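Local coordinates for Glucose/sorbosone dehydrogenases (Escherichia coli K12, PDB 2G8S), which belongs to the glucose/sorbosone dehydrogenase family of beta-propeller proteins and carries a bound calcium ion, at residues Glu223-Gln228 against Glu261-Tyr266. Residues are numbered along the deposited sequence; the frame is centred on the assembly and turned at random. Where two conformers were deposited one is given.
Sequences EINIPQ and EQPVFY. With CA (calcium ion), chain C.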
loop_
_atom_site.group_PDB
_atom_site.type_symbol
_atom_site.label_atom_id
_atom_site.label_comp_id
_atom_site.label_asym_id
_atom_site.label_seq_id
_atom_site.Cartn_x
_atom_site.Cartn_y
_atom_site.Cartn_z
ATOM N N GLU A 223 6.811 7.817 7.901
ATOM C CA GLU A 223 8.092 7.112 7.751
ATOM C C GLU A 223 8.210 6.356 6.438
ATOM O O GLU A 223 7.207 5.933 5.861
ATOM C CB GLU A 223 8.263 6.072 8.866
ATOM C CG GLU A 223 8.382 6.627 10.278
ATOM C CD GLU A 223 8.614 5.525 11.307
ATOM O OE1 GLU A 223 8.509 4.314 10.956
ATOM O OE2 GLU A 223 8.912 5.869 12.477
ATOM N N ILE A 224 9.452 6.186 5.995
ATOM C CA ILE A 224 9.842 5.126 5.066
ATOM C C ILE A 224 10.718 4.146 5.835
ATOM O O ILE A 224 11.699 4.557 6.465
ATOM C CB ILE A 224 10.664 5.647 3.869
ATOM C CG1 ILE A 224 9.879 6.704 3.092
ATOM C CG2 ILE A 224 11.061 4.473 2.951
ATOM C CD1 ILE A 224 10.698 7.395 1.990
ATOM N N ASN A 225 10.329 2.869 5.823
ATOM C CA ASN A 225 11.125 1.806 6.421
ATOM C C ASN A 225 11.586 0.788 5.382
ATOM O O ASN A 225 10.938 0.609 4.330
ATOM C CB ASN A 225 10.306 1.087 7.498
ATOM C CG ASN A 225 10.067 1.957 8.707
ATOM O OD1 ASN A 225 11.014 2.323 9.386
ATOM N ND2 ASN A 225 8.810 2.310 8.968
ATOM N N ILE A 226 12.698 0.121 5.695
ATOM C CA ILE A 226 13.182 -1.034 4.922
ATOM C C ILE A 226 13.075 -2.258 5.846
ATOM O O ILE A 226 14.013 -2.591 6.576
ATOM C CB ILE A 226 14.634 -0.858 4.397
ATOM C CG1 ILE A 226 14.785 0.473 3.643
ATOM C CG2 ILE A 226 15.037 -2.060 3.538
ATOM C CD1 ILE A 226 16.227 0.786 3.247
ATOM N N PRO A 227 11.893 -2.887 5.856
ATOM C CA PRO A 227 11.610 -3.859 6.914
ATOM C C PRO A 227 12.415 -5.149 6.799
ATOM O O PRO A 227 12.574 -5.692 5.704
ATOM C CB PRO A 227 10.105 -4.101 6.797
ATOM C CG PRO A 227 9.707 -3.604 5.462
ATOM C CD PRO A 227 10.749 -2.676 4.947
ATOM N N GLN A 228 12.910 -5.612 7.941
ATOM C CA GLN A 228 13.717 -6.820 7.974
ATOM C C GLN A 228 13.060 -7.912 8.803
ATOM O O GLN A 228 12.216 -7.642 9.656
ATOM C CB GLN A 228 15.122 -6.502 8.482
ATOM C CG GLN A 228 15.939 -5.687 7.479
ATOM C CD GLN A 228 17.265 -5.201 8.032
ATOM O OE1 GLN A 228 17.377 -4.829 9.202
ATOM N NE2 GLN A 228 18.281 -5.177 7.176
ATOM N N GLU A 261 13.903 -0.498 15.376
ATOM C CA GLU A 261 14.588 -0.075 14.165
ATOM C C GLU A 261 14.083 1.283 13.704
ATOM O O GLU A 261 12.866 1.536 13.675
ATOM C CB GLU A 261 14.315 -1.087 13.052
ATOM C CG GLU A 261 14.971 -2.429 13.273
ATOM C CD GLU A 261 16.478 -2.314 13.154
ATOM O OE1 GLU A 261 16.980 -2.047 12.041
ATOM O OE2 GLU A 261 17.158 -2.468 14.174
ATOM N N GLN A 262 15.024 2.135 13.304
ATOM C CA GLN A 262 14.708 3.462 12.779
ATOM C C GLN A 262 14.259 3.419 11.316
ATOM O O GLN A 262 14.665 2.525 10.549
ATOM C CB GLN A 262 15.921 4.388 12.919
ATOM C CG GLN A 262 16.138 4.904 14.337
ATOM C CD GLN A 262 15.014 5.816 14.784
ATOM O OE1 GLN A 262 14.758 6.846 14.168
ATOM N NE2 GLN A 262 14.317 5.425 15.843
ATOM N N PRO A 263 13.427 4.397 10.914
ATOM C CA PRO A 263 13.104 4.542 9.492
ATOM C C PRO A 263 14.305 5.112 8.740
ATOM O O PRO A 263 15.214 5.673 9.359
ATOM C CB PRO A 263 11.971 5.571 9.505
ATOM C CG PRO A 263 12.284 6.427 10.718
ATOM C CD PRO A 263 12.782 5.436 11.743
ATOM N N VAL A 264 14.322 4.952 7.423
ATOM C CA VAL A 264 15.358 5.579 6.626
ATOM C C VAL A 264 14.999 7.020 6.264
ATOM O O VAL A 264 15.850 7.772 5.806
ATOM C CB VAL A 264 15.723 4.761 5.364
ATOM C CG1 VAL A 264 16.247 3.384 5.769
ATOM C CG2 VAL A 264 14.533 4.635 4.406
ATOM N N PHE A 265 13.735 7.391 6.462
ATOM C CA PHE A 265 13.290 8.771 6.297
ATOM C C PHE A 265 12.067 8.995 7.161
ATOM O O PHE A 265 11.240 8.098 7.325
ATOM C CB PHE A 265 12.942 9.054 4.824
ATOM C CG PHE A 265 12.978 10.511 4.462
ATOM C CD1 PHE A 265 14.161 11.087 4.011
ATOM C CD2 PHE A 265 11.845 11.315 4.596
ATOM C CE1 PHE A 265 14.217 12.443 3.690
ATOM C CE2 PHE A 265 11.892 12.678 4.279
ATOM C CZ PHE A 265 13.076 13.241 3.825
ATOM N N TYR A 266 11.955 10.187 7.729
ATOM C CA TYR A 266 10.730 10.561 8.420
ATOM C C TYR A 266 10.404 12.022 8.157
ATOM O O TYR A 266 11.290 12.819 7.799
ATOM C CB TYR A 266 10.794 10.267 9.931
ATOM C CG TYR A 266 11.957 10.944 10.624
ATOM C CD1 TYR A 266 11.831 12.230 11.159
ATOM C CD2 TYR A 266 13.196 10.298 10.720
ATOM C CE1 TYR A 266 12.919 12.852 11.779
ATOM C CE2 TYR A 266 14.278 10.904 11.330
ATOM C CZ TYR A 266 14.135 12.177 11.857
ATOM O OH TYR A 266 15.224 12.762 12.452
HETATM CA CA CA C . 8.845 3.483 13.284
HETATM O O HOH W 1 10.868 2.707 12.099
HETATM O O HOH W 2 14.113 1.084 8.012
HETATM O O HOH W 3 15.694 -2.508 9.818
HETATM O O HOH W 4 7.183 4.142 14.827
HETATM O O HOH W 5 7.137 2.048 12.430
HETATM O O HOH W 6 10.294 4.409 14.888
#
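I224 meets V264 and F265 together in a classic beta bulge, a worked example of how an edge strand of a propeller sheet can begin with an extra residue set against its neighbour. Strand 265-267 pairs antiparallel with strand 222-225, and the one carbonyl I224 O faces two successive amides: V264 N donates to I224 O at 2.8 Å, whereas F265 N reaches the same oxygen only weakly. In return I224 N gives a straighter bond to F265 O (2.9 Å, 166°).

Beside the bulge the V264 side chain crosses that of I224 at about a right angle, its CG2 3.8 Å from CG2 of I224. With chi1 at -61°, the other methyl, CG1, lies anti to the carbonyl carbon and touches CD1 of I226 at 3.6 Å, so one valine spans two isoleucines. I224 CD1 packs beside F265 CB, and both residues also touch V311 of strand 310-317 in the next sheet.

On the face carrying E223, the ring of P263 packs obliquely against that glutamate's extended chain, P263 CB and CG lying against E223 CB and CG; the same P263 CB also sits close to I224 O. E223 grips the calcium ion with both carboxylate oxygens; four waters and Y233 O complete the metal's shell. N225 steadies this carboxylate, its ND2 donating in the amide plane to the anti side of E223 OE1 (2.8 Å). The amide's other end rests on P263, N225 OD1 lying 3.1 Å from P263 CA, and one calcium-bound water joins the segments by donating to N225 OD1 (2.7 Å) and to E261 O (2.8 Å).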